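Local atomic coordinates of periplasmic binding protein/LacI transcriptional regulator (Burkholderia graminis C4D1M, PDB entry 5HQJ), a protein that probably serves as the sugar-binding component of an ABC transporter and holds D-arabinose, as its alpha pyranose, in the pocket. Residues 215-223 / 245-253; 264-275 / 294-302. All coordinates share one frame; numbering follows the deposited sequence. Where two conformers were deposited one is given.

Contact 1 of 2, residues 215-223 / 245-253; sequences FGVSQVGGP and AFDDLPDTL. With 64K (alpha-D-arabinopyranose), chain B.
Phe246 lies against the backbone of Val217 where strands 211-216 and 242-246 of one beta-alpha-beta unit give way to their loops. The Val217 carbonyl oxygen sits over one ring face, 3.8 Å from Phe246 CG, while the Gly216 oxygen is at the ring edge. Reaching this place takes a chi1 of -121° away from the staggered positions, and Arg168 adds a cation-pi contact.

Beside the ring, Asp247 has its carboxylate swung next to its own backbone N (chi1 -57°), where OD2 accepts a very short 2.5 Å bond from sugar O3. OD1 is taken by Gln267 NE2. From the other loop, Gln219 N donates to sugar O4 at 3.0 Å. With chi1 at 44°, Gln219 CG comes up to the rim of the sugar, 3.4 Å from C4. Its CB meets the methyl CD1 of Leu249, the N-cap residue of helix 250-258. Where the strand meets the start of helix 221-229, Ala245 CB rests on Gly222 CA at 3.7 Å. Toward the surface, Pro223 presents CD to Thr252 OG1 and packs its CB on Asp251 CB.

Two waters bridge the segments. One accepts from Gly222 N and Phe246 N and donates to Ser218 O; the other takes the Thr252 hydroxyl proton at an OG1-water distance of 2.5 Å and donates to Gln219 O and to Phe246 O. The waters thus tie the segments together where direct polar bonds are lacking, and each loop supplies one bond to neighbouring sugar hydroxyls, so the contact is likely to read the configuration at C3 and C4.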
# COMPACT_ATOMS: atom_id res chain seq x y z
N PHE A 215 -2.85 -15.15 -2.58
CA PHE A 215 -2.95 -13.69 -2.67
C PHE A 215 -1.85 -13.03 -1.85
O PHE A 215 -1.73 -13.32 -0.64
CB PHE A 215 -4.24 -13.15 -2.08
CG PHE A 215 -5.52 -13.68 -2.67
CD1 PHE A 215 -6.07 -14.88 -2.22
CD2 PHE A 215 -6.26 -12.93 -3.59
CE1 PHE A 215 -7.29 -15.35 -2.72
CE2 PHE A 215 -7.45 -13.40 -4.08
CZ PHE A 215 -7.97 -14.60 -3.64
N GLY A 216 -1.10 -12.12 -2.46
CA GLY A 216 -0.17 -11.29 -1.71
C GLY A 216 -0.76 -9.89 -1.69
O GLY A 216 -0.89 -9.28 -2.74
N VAL A 217 -1.21 -9.42 -0.53
CA VAL A 217 -1.89 -8.14 -0.45
C VAL A 217 -0.95 -6.98 -0.06
O VAL A 217 -1.39 -5.83 0.04
CB VAL A 217 -3.08 -8.17 0.54
CG1 VAL A 217 -4.17 -9.12 0.00
CG2 VAL A 217 -2.65 -8.46 2.02
N SER A 218 0.33 -7.29 0.19
CA SER A 218 1.35 -6.28 0.46
C SER A 218 2.54 -6.46 -0.50
O SER A 218 2.61 -7.44 -1.21
CB SER A 218 1.81 -6.35 1.91
OG SER A 218 2.58 -7.50 2.12
N GLN A 219 3.45 -5.49 -0.57
CA GLN A 219 4.39 -5.51 -1.68
C GLN A 219 5.35 -6.70 -1.62
O GLN A 219 5.83 -7.10 -2.66
CB GLN A 219 5.19 -4.18 -1.79
CG GLN A 219 5.73 -3.60 -0.50
CD GLN A 219 6.64 -4.55 0.21
OE1 GLN A 219 6.26 -5.20 1.18
NE2 GLN A 219 7.87 -4.65 -0.27
N VAL A 220 5.57 -7.29 -0.45
CA VAL A 220 6.46 -8.48 -0.30
C VAL A 220 5.88 -9.84 -0.78
O VAL A 220 6.63 -10.83 -0.98
CB VAL A 220 6.87 -8.65 1.17
CG1 VAL A 220 5.77 -9.36 1.97
CG2 VAL A 220 8.19 -9.39 1.28
N GLY A 221 4.58 -9.92 -0.96
CA GLY A 221 3.98 -11.21 -1.22
C GLY A 221 4.41 -11.77 -2.56
O GLY A 221 4.79 -12.95 -2.68
N GLY A 222 4.39 -10.92 -3.59
CA GLY A 222 4.86 -11.33 -4.90
C GLY A 222 6.30 -11.81 -4.88
O GLY A 222 6.61 -12.89 -5.37
N PRO A 223 7.22 -10.96 -4.42
CA PRO A 223 8.64 -11.32 -4.39
C PRO A 223 8.87 -12.59 -3.59
O PRO A 223 9.68 -13.43 -4.03
CB PRO A 223 9.30 -10.08 -3.78
CG PRO A 223 8.34 -8.96 -4.17
CD PRO A 223 7.00 -9.54 -4.08
N ALA A 245 -0.71 -10.73 -6.79
CA ALA A 245 0.13 -9.99 -5.90
C ALA A 245 -0.18 -8.52 -6.02
O ALA A 245 -0.89 -8.13 -6.92
CB ALA A 245 1.61 -10.26 -6.21
N PHE A 246 0.36 -7.74 -5.10
CA PHE A 246 0.20 -6.29 -5.05
C PHE A 246 1.49 -5.56 -5.40
O PHE A 246 2.60 -6.00 -5.06
CB PHE A 246 -0.29 -5.87 -3.65
CG PHE A 246 -1.60 -5.14 -3.64
CD1 PHE A 246 -1.63 -3.77 -3.64
CD2 PHE A 246 -2.81 -5.82 -3.65
CE1 PHE A 246 -2.84 -3.11 -3.65
CE2 PHE A 246 -4.02 -5.15 -3.64
CZ PHE A 246 -4.03 -3.80 -3.64
N ASP A 247 1.31 -4.46 -6.12
CA ASP A 247 2.34 -3.47 -6.46
C ASP A 247 3.23 -3.98 -7.58
O ASP A 247 3.03 -5.09 -8.08
CB ASP A 247 3.12 -3.08 -5.21
CG ASP A 247 2.22 -2.53 -4.11
OD1 ASP A 247 1.23 -1.79 -4.41
OD2 ASP A 247 2.46 -2.83 -2.92
N ASP A 248 4.13 -3.13 -8.05
CA ASP A 248 4.90 -3.44 -9.27
C ASP A 248 6.40 -3.31 -9.03
O ASP A 248 7.13 -2.90 -9.93
CB ASP A 248 4.48 -2.54 -10.45
CG ASP A 248 5.06 -1.13 -10.36
OD1 ASP A 248 5.20 -0.67 -9.22
OD2 ASP A 248 5.35 -0.51 -11.42
N LEU A 249 6.84 -3.66 -7.83
CA LEU A 249 8.27 -3.83 -7.52
C LEU A 249 8.97 -4.66 -8.58
O LEU A 249 8.38 -5.61 -9.08
CB LEU A 249 8.46 -4.54 -6.20
CG LEU A 249 8.52 -3.78 -4.89
CD1 LEU A 249 7.24 -2.99 -4.67
CD2 LEU A 249 8.76 -4.82 -3.80
N PRO A 250 10.24 -4.33 -8.91
CA PRO A 250 10.89 -5.06 -10.02
C PRO A 250 10.84 -6.59 -9.90
O PRO A 250 10.64 -7.30 -10.86
CB PRO A 250 12.33 -4.54 -9.96
CG PRO A 250 12.18 -3.14 -9.43
CD PRO A 250 11.08 -3.22 -8.42
N ASP A 251 10.99 -7.10 -8.68
CA ASP A 251 10.91 -8.55 -8.43
C ASP A 251 9.54 -9.13 -8.77
O ASP A 251 9.41 -10.28 -9.24
CB ASP A 251 11.25 -8.86 -6.96
CG ASP A 251 12.73 -8.76 -6.66
OD1 ASP A 251 13.54 -9.09 -7.55
OD2 ASP A 251 13.08 -8.37 -5.54
N THR A 252 8.51 -8.35 -8.50
CA THR A 252 7.14 -8.74 -8.80
C THR A 252 6.91 -8.78 -10.32
O THR A 252 6.32 -9.74 -10.87
CB THR A 252 6.16 -7.74 -8.12
OG1 THR A 252 6.38 -7.71 -6.71
CG2 THR A 252 4.75 -8.15 -8.36
N LEU A 253 7.37 -7.73 -10.99
CA LEU A 253 7.32 -7.69 -12.44
C LEU A 253 8.14 -8.83 -13.03
O LEU A 253 7.70 -9.48 -13.97
CB LEU A 253 7.82 -6.35 -12.92
CG LEU A 253 6.88 -5.18 -12.70
CD1 LEU A 253 7.63 -3.94 -13.15
CD2 LEU A 253 5.59 -5.35 -13.50
O2 64K B . -0.23 0.23 -0.18
C2 64K B . 0.76 -0.58 0.53
C3 64K B . 1.61 -1.25 -0.50
O3 64K B . 0.87 -2.31 -1.07
C4 64K B . 2.86 -1.88 0.10
O4 64K B . 2.54 -3.01 0.94
C5 64K B . 3.56 -0.90 0.93
O5 64K B . 2.69 -0.51 2.02
C1 64K B . 1.60 0.30 1.41
O1 64K B . 0.81 0.80 2.42
O HOH W 1 2.82 -8.41 -3.66
O HOH W 2 5.30 -5.78 -5.51

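Contact 2 of 2, residues 264-275 / 294-302; sequences IMVQRPVTMGSL and IDTGVTVVT. With 64K (alpha-D-arabinopyranose), chain B.
Val301 CG2 meets Val266 CG2 at 3.6 Å, and the neighbouring Ile264 runs its CG1 along Val301 CB, in an antiparallel strand pair at the edge of the mixed sheet. Helix 250-258 packs on Ile264 and Val301. Across the sheet, selenomethionine Met265 bends at chi2 and chi3 (-72° and -74°), bringing SE to Val300 CG2 and its terminal CE to Val298 CG1 (3.7 Å). Backbone hydrogen bonds join Ile264 with Val301 and Val266 with Thr299 in both directions.

Beyond the strand pair the two segments span the gap between the lobes in opposite directions, as in the hinge crossings of periplasmic sugar-binding proteins. There Thr296 turns its CG2 to Leu275 CD1, 3.9 Å away, while Met272 CG approaches Thr296 OG1. The extended Gln267 points to the ligand instead: NE2 donates to sugar O2 at 2.9 Å, while OE1 is held by Thr130.

At the polar edge, a water accepts from Arg268 N, donates to Gly297 O and is hydrogen-bonded to Thr296 OG1. Extended from CG to NE, Arg268 reaches across to 294-302, where NH1 meets a lone pair of Thr296 O in the carbonyl plane at 2.9 Å.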
# COMPACT_ATOMS: atom_id res chain seq x y z
N ILE A 264 -1.14 -8.93 -11.09
CA ILE A 264 -0.92 -8.04 -9.98
C ILE A 264 -1.96 -6.91 -9.95
O ILE A 264 -2.78 -6.71 -10.87
CB ILE A 264 0.50 -7.48 -9.98
CG1 ILE A 264 0.76 -6.69 -11.27
CG2 ILE A 264 1.52 -8.60 -9.82
CD1 ILE A 264 2.18 -6.14 -11.43
N MSE A 265 -1.95 -6.22 -8.83
CA MSE A 265 -2.75 -5.03 -8.63
C MSE A 265 -1.80 -3.86 -8.44
O MSE A 265 -1.06 -3.86 -7.44
CB MSE A 265 -3.68 -5.17 -7.41
CG MSE A 265 -4.58 -6.39 -7.44
SE MSE A 265 -5.97 -6.14 -8.78
CE MSE A 265 -7.11 -4.87 -7.85
N VAL A 266 -1.81 -2.88 -9.37
CA VAL A 266 -0.90 -1.75 -9.32
C VAL A 266 -1.69 -0.53 -8.92
O VAL A 266 -2.63 -0.16 -9.59
CB VAL A 266 -0.18 -1.54 -10.63
CG1 VAL A 266 0.85 -0.41 -10.48
CG2 VAL A 266 0.49 -2.85 -11.08
N GLN A 267 -1.31 0.07 -7.80
CA GLN A 267 -1.92 1.29 -7.29
C GLN A 267 -1.31 2.46 -8.08
O GLN A 267 -0.63 2.22 -9.07
CB GLN A 267 -1.67 1.42 -5.78
CG GLN A 267 -2.01 0.19 -4.97
CD GLN A 267 -1.74 0.47 -3.53
OE1 GLN A 267 -2.42 1.28 -2.91
NE2 GLN A 267 -0.72 -0.19 -2.97
N ARG A 268 -1.59 3.70 -7.68
CA ARG A 268 -0.99 4.87 -8.29
C ARG A 268 -0.19 5.68 -7.26
O ARG A 268 -0.58 6.75 -6.86
CB ARG A 268 -2.09 5.73 -8.97
CG ARG A 268 -2.77 5.04 -10.16
CD ARG A 268 -3.41 6.00 -11.12
NE ARG A 268 -3.77 5.29 -12.35
CZ ARG A 268 -4.87 4.58 -12.51
NH1 ARG A 268 -5.75 4.50 -11.52
NH2 ARG A 268 -5.10 3.96 -13.65
N PRO A 269 0.96 5.14 -6.79
CA PRO A 269 1.74 5.79 -5.73
C PRO A 269 2.34 7.15 -6.14
O PRO A 269 2.46 8.07 -5.34
CB PRO A 269 2.84 4.74 -5.41
CG PRO A 269 2.91 3.84 -6.62
CD PRO A 269 1.49 3.81 -7.14
N VAL A 270 2.75 7.27 -7.41
CA VAL A 270 3.30 8.53 -7.91
C VAL A 270 2.22 9.60 -7.82
O VAL A 270 2.46 10.69 -7.33
CB VAL A 270 3.80 8.41 -9.39
CG1 VAL A 270 4.44 9.70 -9.80
CG2 VAL A 270 4.79 7.32 -9.50
N THR A 271 1.04 9.28 -8.35
CA THR A 271 -0.11 10.15 -8.34
C THR A 271 -0.50 10.50 -6.89
O THR A 271 -0.85 11.65 -6.60
CB THR A 271 -1.30 9.50 -9.14
OG1 THR A 271 -0.99 9.45 -10.54
CG2 THR A 271 -2.57 10.28 -8.95
N MSE A 272 -0.48 9.53 -5.98
CA MSE A 272 -0.73 9.84 -4.57
C MSE A 272 0.21 10.93 -4.03
O MSE A 272 -0.24 11.86 -3.37
CB MSE A 272 -0.59 8.59 -3.68
CG MSE A 272 -1.67 7.52 -3.85
SE MSE A 272 -1.18 6.09 -2.65
CE MSE A 272 -1.78 4.60 -3.74
N GLY A 273 1.50 10.80 -4.28
CA GLY A 273 2.46 11.77 -3.75
C GLY A 273 2.28 13.13 -4.38
O GLY A 273 2.36 14.18 -3.72
N SER A 274 2.01 13.13 -5.68
CA SER A 274 1.76 14.37 -6.37
C SER A 274 0.52 15.11 -5.83
O SER A 274 0.55 16.30 -5.50
CB SER A 274 1.58 14.06 -7.86
OG SER A 274 1.62 15.25 -8.58
N LEU A 275 -0.59 14.38 -5.76
CA LEU A 275 -1.83 14.93 -5.20
C LEU A 275 -1.66 15.34 -3.76
O LEU A 275 -2.19 16.37 -3.34
CB LEU A 275 -2.96 13.92 -5.31
CG LEU A 275 -3.45 13.67 -6.74
CD1 LEU A 275 -4.42 12.54 -6.67
CD2 LEU A 275 -4.08 14.94 -7.42
N ILE A 294 -9.95 11.08 -2.25
CA ILE A 294 -9.69 10.80 -3.66
C ILE A 294 -9.31 9.34 -3.80
O ILE A 294 -8.40 8.85 -3.13
CB ILE A 294 -8.56 11.71 -4.24
CG1 ILE A 294 -8.99 13.17 -4.29
CG2 ILE A 294 -8.17 11.24 -5.68
CD1 ILE A 294 -7.87 14.11 -4.74
N ASP A 295 -10.05 8.65 -4.66
CA ASP A 295 -9.77 7.30 -5.06
C ASP A 295 -8.80 7.32 -6.23
O ASP A 295 -9.19 7.57 -7.36
CB ASP A 295 -11.07 6.59 -5.45
CG ASP A 295 -10.86 5.14 -5.87
OD1 ASP A 295 -9.71 4.71 -6.05
OD2 ASP A 295 -11.87 4.42 -6.02
N THR A 296 -7.54 7.03 -5.97
CA THR A 296 -6.53 7.11 -7.03
C THR A 296 -6.55 5.89 -7.99
O THR A 296 -5.90 5.92 -9.05
CB THR A 296 -5.10 7.31 -6.44
OG1 THR A 296 -4.85 6.40 -5.36
CG2 THR A 296 -4.94 8.74 -5.93
N GLY A 297 -7.30 4.84 -7.64
CA GLY A 297 -7.56 3.75 -8.54
C GLY A 297 -6.45 2.73 -8.58
O GLY A 297 -5.35 2.95 -8.06
N VAL A 298 -6.71 1.60 -9.24
CA VAL A 298 -5.78 0.47 -9.24
C VAL A 298 -5.99 -0.31 -10.55
O VAL A 298 -7.13 -0.50 -10.96
CB VAL A 298 -6.02 -0.44 -7.99
CG1 VAL A 298 -7.34 -1.21 -8.07
CG2 VAL A 298 -4.87 -1.43 -7.77
N THR A 299 -4.88 -0.70 -11.20
CA THR A 299 -4.88 -1.34 -12.51
C THR A 299 -4.61 -2.84 -12.30
O THR A 299 -3.64 -3.20 -11.63
CB THR A 299 -3.83 -0.74 -13.47
OG1 THR A 299 -3.97 0.69 -13.56
CG2 THR A 299 -3.97 -1.35 -14.86
N VAL A 300 -5.47 -3.69 -12.84
CA VAL A 300 -5.22 -5.13 -12.89
C VAL A 300 -4.20 -5.40 -14.01
O VAL A 300 -4.49 -5.16 -15.20
CB VAL A 300 -6.51 -5.95 -13.16
CG1 VAL A 300 -6.21 -7.46 -13.21
CG2 VAL A 300 -7.61 -5.62 -12.13
N VAL A 301 -3.01 -5.89 -13.64
CA VAL A 301 -1.92 -6.05 -14.61
C VAL A 301 -1.55 -7.50 -14.71
O VAL A 301 -1.34 -8.19 -13.71
CB VAL A 301 -0.70 -5.22 -14.21
CG1 VAL A 301 0.47 -5.49 -15.17
CG2 VAL A 301 -1.07 -3.72 -14.24
N THR A 302 -1.49 -7.95 -15.95
CA THR A 302 -0.99 -9.27 -16.29
C THR A 302 0.20 -9.11 -17.22
O THR A 302 0.58 -8.00 -17.58
CB THR A 302 -2.05 -10.14 -16.99
OG1 THR A 302 -2.24 -9.69 -18.34
CG2 THR A 302 -3.38 -10.14 -16.23
O2 64K B . -0.23 0.23 -0.18
C2 64K B . 0.76 -0.58 0.53
C3 64K B . 1.61 -1.25 -0.50
O3 64K B . 0.87 -2.31 -1.07
C4 64K B . 2.86 -1.88 0.10
O4 64K B . 2.54 -3.01 0.94
C5 64K B . 3.56 -0.90 0.93
O5 64K B . 2.69 -0.51 2.02
C1 64K B . 1.60 0.30 1.41
O1 64K B . 0.81 0.80 2.42
O HOH W 3 -2.28 1.70 -11.89
O HOH W 4 -4.15 3.94 -6.07
O HOH W 5 -6.71 1.58 -14.24

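The centres of the two contacts lie about 14 Å apart, and they follow one another along the chain: contact 1 closes in helix 250-258, which leads directly into strand 263-266 of contact 2. Strands 242-246 and 263-266 are neighbours in the same mixed sheet, where Asp247 N and Met265 O, 2.8 Å apart, probably form a hydrogen bond. Thr252 of the helix also packs on Ile264. Both contacts reach the arabinose, contact 1 from the strand-end loops of one lobe and contact 2 from the passage between the lobes, where strand 294-295 belongs to the other sheet. This probably links sugar binding to the crossing between the lobes, consistent with ligand-dependent closure in this family.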